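Local coordinates for protein leucine aminopeptidase 1 (Caenorhabditis elegans, PDB 2HC9) that releases N-terminal amino acids, preferably leucine, from peptides as a two-zinc M17 metalloaminopeptidase, probably serving as a digestive enzyme, at residues A[44-49]-A[65-70]; A[383-388]-A[450-455]. The protein carries 1 engineered substitution. One frame throughout, in Å; residues are numbered along the deposited sequence. Where two conformers were deposited one is given.

Contact 1 of 2, residues A[44-49]-A[65-70]; sequences KFVTDG and HPLHYE
Phe-45 meets Leu-67 and His-68 one after the other along its length. Its CB lies 3.6 Å from Leu-67 O and 4.1 Å from Leu-67 CB, where the two backbones come closest. With CG anti to the carbonyl carbon (chi1 -55°), the ring swings to His-68: CD1 stands 3.6 Å from His-68 CB, and CE1 is 3.8 Å from His-68 CG. The rings form an offset edge-to-face pair, the edge of Phe-45 directed at the face of His-68, with centroids 5.4 Å apart and planes at 75°. Beside this pair, Val-46 CG2 reaches Leu-67 CD1 at 4.2 Å.

On its own segment, His-68 ND1 accepts a hydrogen bond from Glu-70 N at 3.1 Å, nearly straight (163°) although the donor is tilted from the ring plane, and a second from Leu-71 N; Tyr-69 CD2 lies over one face toward the rim. An alanine in place of His-68 is likely to leave the Phe-45 edge without its aromatic partner and both N-H groups without that acceptor.

Leu-20, Ile-22 and Ala-72 extend the apolar surroundings, so the loop leading into helix 49-58 packs on the turn after strand 63-66, the outermost strand of the M17 N-terminal domain's mixed sheet. This structural packing, away from the zinc site, is van der Waals and aromatic, consistent with a fit set by shape more than polar pairing.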
loop_
_atom_site.group_PDB
_atom_site.type_symbol
_atom_site.label_atom_id
_atom_site.label_comp_id
_atom_site.label_asym_id
_atom_site.label_seq_id
_atom_site.Cartn_x
_atom_site.Cartn_y
_atom_site.Cartn_z
ATOM N N LYS A 44 -44.007 -35.675 17.059
ATOM C CA LYS A 44 -42.710 -36.368 17.109
ATOM C C LYS A 44 -41.710 -35.609 17.992
ATOM O O LYS A 44 -40.915 -36.207 18.718
ATOM C CB LYS A 44 -42.137 -36.537 15.699
ATOM C CG LYS A 44 -43.061 -36.069 14.580
ATOM C CD LYS A 44 -43.728 -37.230 13.865
ATOM C CE LYS A 44 -44.669 -36.735 12.785
ATOM N NZ LYS A 44 -44.748 -37.660 11.614
ATOM N N PHE A 45 -41.758 -34.278 17.926
ATOM C CA PHE A 45 -40.718 -33.456 18.537
ATOM C C PHE A 45 -41.200 -32.641 19.721
ATOM O O PHE A 45 -40.437 -32.390 20.653
ATOM C CB PHE A 45 -40.080 -32.559 17.472
ATOM C CG PHE A 45 -39.542 -33.319 16.298
ATOM C CD1 PHE A 45 -38.425 -34.143 16.443
ATOM C CD2 PHE A 45 -40.159 -33.231 15.058
ATOM C CE1 PHE A 45 -37.920 -34.854 15.364
ATOM C CE2 PHE A 45 -39.678 -33.951 13.967
ATOM C CZ PHE A 45 -38.550 -34.758 14.114
ATOM N N VAL A 46 -42.468 -32.230 19.689
ATOM C CA VAL A 46 -43.055 -31.450 20.777
ATOM C C VAL A 46 -44.124 -32.281 21.515
ATOM O O VAL A 46 -45.040 -32.820 20.888
ATOM C CB VAL A 46 -43.659 -30.134 20.240
ATOM C CG1 VAL A 46 -44.292 -29.325 21.363
ATOM C CG2 VAL A 46 -42.568 -29.306 19.517
ATOM N N THR A 47 -43.988 -32.385 22.837
ATOM C CA THR A 47 -44.725 -33.386 23.622
ATOM C C THR A 47 -46.233 -33.251 23.456
ATOM O O THR A 47 -46.899 -34.181 22.995
ATOM C CB THR A 47 -44.370 -33.312 25.117
ATOM O OG1 THR A 47 -42.960 -33.504 25.269
ATOM C CG2 THR A 47 -45.112 -34.408 25.900
ATOM N N ASP A 48 -46.750 -32.083 23.818
ATOM C CA ASP A 48 -48.175 -31.786 23.727
ATOM C C ASP A 48 -48.371 -30.281 23.679
ATOM O O ASP A 48 -47.402 -29.525 23.669
ATOM C CB ASP A 48 -48.921 -32.356 24.940
ATOM C CG ASP A 48 -48.244 -32.023 26.267
ATOM O OD1 ASP A 48 -47.773 -30.875 26.464
ATOM O OD2 ASP A 48 -48.191 -32.928 27.128
ATOM N N GLY A 49 -49.629 -29.854 23.679
ATOM C CA GLY A 49 -49.987 -28.443 23.726
ATOM C C GLY A 49 -49.374 -27.605 24.833
ATOM O O GLY A 49 -48.993 -26.458 24.597
ATOM N N HIS A 65 -34.512 -22.304 17.631
ATOM C CA HIS A 65 -34.522 -23.206 18.764
ATOM C C HIS A 65 -34.663 -24.665 18.328
ATOM O O HIS A 65 -35.603 -25.029 17.618
ATOM C CB HIS A 65 -35.629 -22.796 19.733
ATOM C CG HIS A 65 -35.333 -21.501 20.425
ATOM N ND1 HIS A 65 -35.614 -20.280 19.851
ATOM C CD2 HIS A 65 -34.704 -21.234 21.598
ATOM C CE1 HIS A 65 -35.203 -19.313 20.654
ATOM N NE2 HIS A 65 -34.656 -19.864 21.727
ATOM N N PRO A 66 -33.722 -25.505 18.745
ATOM C CA PRO A 66 -33.764 -26.919 18.363
ATOM C C PRO A 66 -34.892 -27.664 19.104
ATOM O O PRO A 66 -35.142 -27.410 20.295
ATOM C CB PRO A 66 -32.389 -27.431 18.793
ATOM C CG PRO A 66 -32.032 -26.532 19.969
ATOM C CD PRO A 66 -32.547 -25.173 19.573
ATOM N N LEU A 67 -35.581 -28.539 18.379
ATOM C CA LEU A 67 -36.694 -29.311 18.936
ATOM C C LEU A 67 -36.332 -30.779 19.066
ATOM O O LEU A 67 -37.179 -31.619 19.409
ATOM C CB LEU A 67 -37.944 -29.153 18.058
ATOM C CG LEU A 67 -38.408 -27.708 17.840
ATOM C CD1 LEU A 67 -39.649 -27.689 16.925
ATOM C CD2 LEU A 67 -38.692 -27.006 19.173
ATOM N N HIS A 68 -35.063 -31.079 18.812
ATOM C CA HIS A 68 -34.557 -32.458 18.741
ATOM C C HIS A 68 -33.047 -32.326 18.679
ATOM O O HIS A 68 -32.546 -31.244 18.397
ATOM C CB HIS A 68 -35.080 -33.163 17.474
ATOM C CG HIS A 68 -34.716 -34.615 17.392
ATOM N ND1 HIS A 68 -33.658 -35.073 16.636
ATOM C CD2 HIS A 68 -35.265 -35.705 17.975
ATOM C CE1 HIS A 68 -33.576 -36.389 16.751
ATOM N NE2 HIS A 68 -34.542 -36.798 17.555
ATOM N N TYR A 69 -32.318 -33.399 18.978
ATOM C CA TYR A 69 -30.858 -33.314 18.915
ATOM C C TYR A 69 -30.276 -33.093 17.507
ATOM O O TYR A 69 -29.159 -32.606 17.392
ATOM C CB TYR A 69 -30.155 -34.438 19.690
ATOM C CG TYR A 69 -30.258 -35.821 19.069
ATOM C CD1 TYR A 69 -29.374 -36.230 18.075
ATOM C CD2 TYR A 69 -31.231 -36.720 19.493
ATOM C CE1 TYR A 69 -29.463 -37.508 17.501
ATOM C CE2 TYR A 69 -31.341 -37.987 18.913
ATOM C CZ TYR A 69 -30.454 -38.367 17.927
ATOM O OH TYR A 69 -30.565 -39.614 17.377
ATOM N N GLU A 70 -31.040 -33.408 16.452
ATOM C CA GLU A 70 -30.540 -33.208 15.076
ATOM C C GLU A 70 -31.586 -32.962 13.991
ATOM O O GLU A 70 -31.242 -32.448 12.929
ATOM C CB GLU A 70 -29.620 -34.350 14.642
ATOM C CG GLU A 70 -30.335 -35.680 14.543
ATOM C CD GLU A 70 -29.447 -36.792 14.021
ATOM O OE1 GLU A 70 -28.232 -36.560 13.839
ATOM O OE2 GLU A 70 -29.987 -37.894 13.765
#

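Contact 2 of 2, residues A[383-388]-A[450-455]; sequences EQLENE and GLRWLH. With GOL (glycerol), chain K.
The flat guanidinium of Arg-452 has Leu-385 CD1 oblique to it and O1 of a glycerol, probably taken up from the crystallisation liquor, at its edge, near its plane. Glycerol O1 accepts a hydrogen bond from NH1 of Arg-452 at 2.6 Å (146°). The second amino group, Arg-452 NH2, bonds glycerol O3 at 2.7 Å and a straighter 159°. Leu-385 CD1 also comes within 3.4 Å of glycerol O1. The same glycerol links the guanidinium to the carboxylate of Glu-388, whose OE2 takes a hydrogen bond from glycerol O2 at 2.9 Å; the bond from glycerol O1 to Glu-388 OE1 is very short and its geometry doubtful. The charges themselves remain beyond salt-bridge range, with Glu-388 OE1 4.5 Å from Arg-452 NH1, so the glycerol bridges them.

Next to this polar group the contact is aliphatic. Leu-385, its CG anti to the backbone N, extends from the helix toward the strand: CD2 lies 4.1 Å from both Arg-452 CB and Leu-454 CB, while CG meets Leu-454 CD1 at 4.0 Å. Arg-452 thus contributes an apolar base to the packing, while a bend at chi3 (-56°) carries its head to the glycerol.

Residues 383-388 open helix 383-396, with Leu-385 N bonded to Asp-382 OD2, and the helix rests on the catalytic-domain sheet. Strand 452-457 runs parallel to strand 356-361 and antiparallel to strand 376-380; Phe-358 and Thr-380 on these neighbours also touch both Leu-385 and Leu-454, so the helix packs over all three strands.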
loop_
_atom_site.group_PDB
_atom_site.type_symbol
_atom_site.label_atom_id
_atom_site.label_comp_id
_atom_site.label_asym_id
_atom_site.label_seq_id
_atom_site.Cartn_x
_atom_site.Cartn_y
_atom_site.Cartn_z
ATOM N N GLU A 383 -39.745 9.084 -10.853
ATOM C CA GLU A 383 -39.983 9.063 -9.405
ATOM C C GLU A 383 -41.020 8.037 -8.942
ATOM O O GLU A 383 -40.838 7.354 -7.913
ATOM C CB GLU A 383 -40.367 10.465 -8.912
ATOM C CG GLU A 383 -40.379 10.557 -7.394
ATOM C CD GLU A 383 -40.736 11.958 -6.873
ATOM O OE1 GLU A 383 -40.860 12.911 -7.663
ATOM O OE2 GLU A 383 -40.901 12.095 -5.663
ATOM N N GLN A 384 -42.117 7.927 -9.688
ATOM C CA GLN A 384 -43.147 6.949 -9.338
ATOM C C GLN A 384 -42.600 5.519 -9.407
ATOM O O GLN A 384 -42.896 4.693 -8.531
ATOM C CB GLN A 384 -44.337 7.079 -10.275
ATOM C CG GLN A 384 -45.208 8.278 -9.964
ATOM C CD GLN A 384 -46.275 8.474 -11.019
ATOM O OE1 GLN A 384 -47.312 7.812 -10.998
ATOM N NE2 GLN A 384 -46.017 9.371 -11.961
ATOM N N LEU A 385 -41.806 5.235 -10.436
ATOM C CA LEU A 385 -41.199 3.892 -10.553
ATOM C C LEU A 385 -40.228 3.643 -9.376
ATOM O O LEU A 385 -40.143 2.522 -8.842
ATOM C CB LEU A 385 -40.520 3.731 -11.909
ATOM C CG LEU A 385 -39.891 2.356 -12.218
ATOM C CD1 LEU A 385 -40.926 1.254 -12.027
ATOM C CD2 LEU A 385 -39.355 2.366 -13.657
ATOM N N GLU A 386 -39.493 4.681 -8.971
ATOM C CA GLU A 386 -38.625 4.580 -7.814
ATOM C C GLU A 386 -39.413 4.138 -6.569
ATOM O O GLU A 386 -39.049 3.174 -5.899
ATOM C CB GLU A 386 -37.886 5.907 -7.545
ATOM C CG GLU A 386 -36.886 5.792 -6.408
ATOM C CD GLU A 386 -36.234 7.137 -6.079
ATOM O OE1 GLU A 386 -36.626 7.773 -5.081
ATOM O OE2 GLU A 386 -35.359 7.562 -6.831
ATOM N N ASN A 387 -40.501 4.838 -6.260
ATOM C CA ASN A 387 -41.374 4.433 -5.153
ATOM C C ASN A 387 -41.922 3.030 -5.328
ATOM O O ASN A 387 -41.968 2.256 -4.377
ATOM C CB ASN A 387 -42.523 5.437 -4.984
ATOM C CG ASN A 387 -42.024 6.810 -4.577
ATOM O OD1 ASN A 387 -41.033 6.935 -3.858
ATOM N ND2 ASN A 387 -42.705 7.841 -5.037
ATOM N N GLU A 388 -42.316 2.697 -6.550
ATOM C CA GLU A 388 -42.932 1.397 -6.794
ATOM C C GLU A 388 -41.934 0.237 -6.592
ATOM O O GLU A 388 -42.313 -0.822 -6.098
ATOM C CB GLU A 388 -43.490 1.352 -8.204
ATOM C CG GLU A 388 -44.384 0.170 -8.442
ATOM C CD GLU A 388 -44.871 0.108 -9.869
ATOM O OE1 GLU A 388 -44.588 1.068 -10.629
ATOM O OE2 GLU A 388 -45.544 -0.888 -10.213
ATOM N N GLY A 450 -38.189 10.455 -22.406
ATOM C CA GLY A 450 -39.333 9.932 -23.165
ATOM C C GLY A 450 -39.838 8.542 -22.779
ATOM O O GLY A 450 -40.831 8.059 -23.341
ATOM N N LEU A 451 -39.161 7.880 -21.838
ATOM C CA LEU A 451 -39.549 6.532 -21.414
ATOM C C LEU A 451 -39.239 6.359 -19.935
ATOM O O LEU A 451 -38.916 7.333 -19.259
ATOM C CB LEU A 451 -38.859 5.441 -22.269
ATOM C CG LEU A 451 -37.328 5.461 -22.497
ATOM C CD1 LEU A 451 -36.531 4.919 -21.294
ATOM C CD2 LEU A 451 -37.018 4.638 -23.719
ATOM N N ARG A 452 -39.381 5.141 -19.404
ATOM C CA ARG A 452 -38.966 4.908 -18.021
ATOM C C ARG A 452 -37.746 3.988 -18.033
ATOM O O ARG A 452 -37.775 2.926 -18.647
ATOM C CB ARG A 452 -40.110 4.279 -17.212
ATOM C CG ARG A 452 -41.316 5.255 -17.066
ATOM C CD ARG A 452 -42.417 4.672 -16.197
ATOM N NE ARG A 452 -42.854 3.381 -16.739
ATOM C CZ ARG A 452 -43.491 2.449 -16.042
ATOM N NH1 ARG A 452 -43.791 2.667 -14.761
ATOM N NH2 ARG A 452 -43.834 1.294 -16.636
ATOM N N TRP A 453 -36.671 4.432 -17.378
ATOM C CA TRP A 453 -35.427 3.681 -17.316
ATOM C C TRP A 453 -35.055 3.556 -15.852
ATOM O O TRP A 453 -35.046 4.548 -15.121
ATOM C CB TRP A 453 -34.292 4.398 -18.097
ATOM C CG TRP A 453 -32.908 3.826 -17.757
ATOM C CD1 TRP A 453 -32.515 2.513 -17.825
ATOM C CD2 TRP A 453 -31.775 4.559 -17.272
ATOM N NE1 TRP A 453 -31.197 2.382 -17.397
ATOM C CE2 TRP A 453 -30.720 3.631 -17.075
ATOM C CE3 TRP A 453 -31.549 5.918 -16.986
ATOM C CZ2 TRP A 453 -29.469 4.018 -16.585
ATOM C CZ3 TRP A 453 -30.295 6.298 -16.510
ATOM C CH2 TRP A 453 -29.273 5.359 -16.324
ATOM N N LEU A 454 -34.734 2.337 -15.421
ATOM C CA LEU A 454 -34.290 2.111 -14.064
ATOM C C LEU A 454 -33.073 1.197 -14.083
ATOM O O LEU A 454 -33.114 0.086 -14.639
ATOM C CB LEU A 454 -35.408 1.515 -13.196
ATOM C CG LEU A 454 -35.072 1.355 -11.711
ATOM C CD1 LEU A 454 -36.265 1.705 -10.767
ATOM C CD2 LEU A 454 -34.455 -0.052 -11.374
ATOM N N HIS A 455 -32.008 1.667 -13.444
ATOM C CA HIS A 455 -30.765 0.896 -13.283
ATOM C C HIS A 455 -30.696 0.392 -11.833
ATOM O O HIS A 455 -30.978 1.147 -10.904
ATOM C CB HIS A 455 -29.581 1.845 -13.579
ATOM C CG HIS A 455 -28.278 1.358 -13.023
ATOM N ND1 HIS A 455 -27.650 0.225 -13.498
ATOM C CD2 HIS A 455 -27.488 1.848 -12.033
ATOM C CE1 HIS A 455 -26.532 0.031 -12.816
ATOM N NE2 HIS A 455 -26.412 0.999 -11.918
HETATM C C1 GOL K . -45.256 0.012 -13.424
HETATM O O1 GOL K . -44.146 0.743 -12.988
HETATM C C2 GOL K . -44.735 -1.399 -13.490
HETATM O O2 GOL K . -45.622 -2.226 -12.770
HETATM C C3 GOL K . -44.601 -1.782 -14.959
HETATM O O3 GOL K . -45.273 -0.861 -15.789
#

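Overall arrangement
The two contacts lie on opposite sides of the chain's centre, about 49 Å between centres, and share no secondary-structure element. Contact 1 belongs to the N-terminal domain: partly buried, its centre about 35 Å from the chain's centre, it joins two loops, the second just after outermost strand 63-66, and Glu-70 of the same segment makes a salt bridge to Arg-58 of a second subunit. Contact 2 sits in the catalytic domain, buried, its centre about 19 Å from the chain's centre, pairing helix with sheet. Aromatic packing marks the first; the second combines leucine packing with a polar edge bridged by glycerol, probably a crystallisation additive. Both are away from the zinc site.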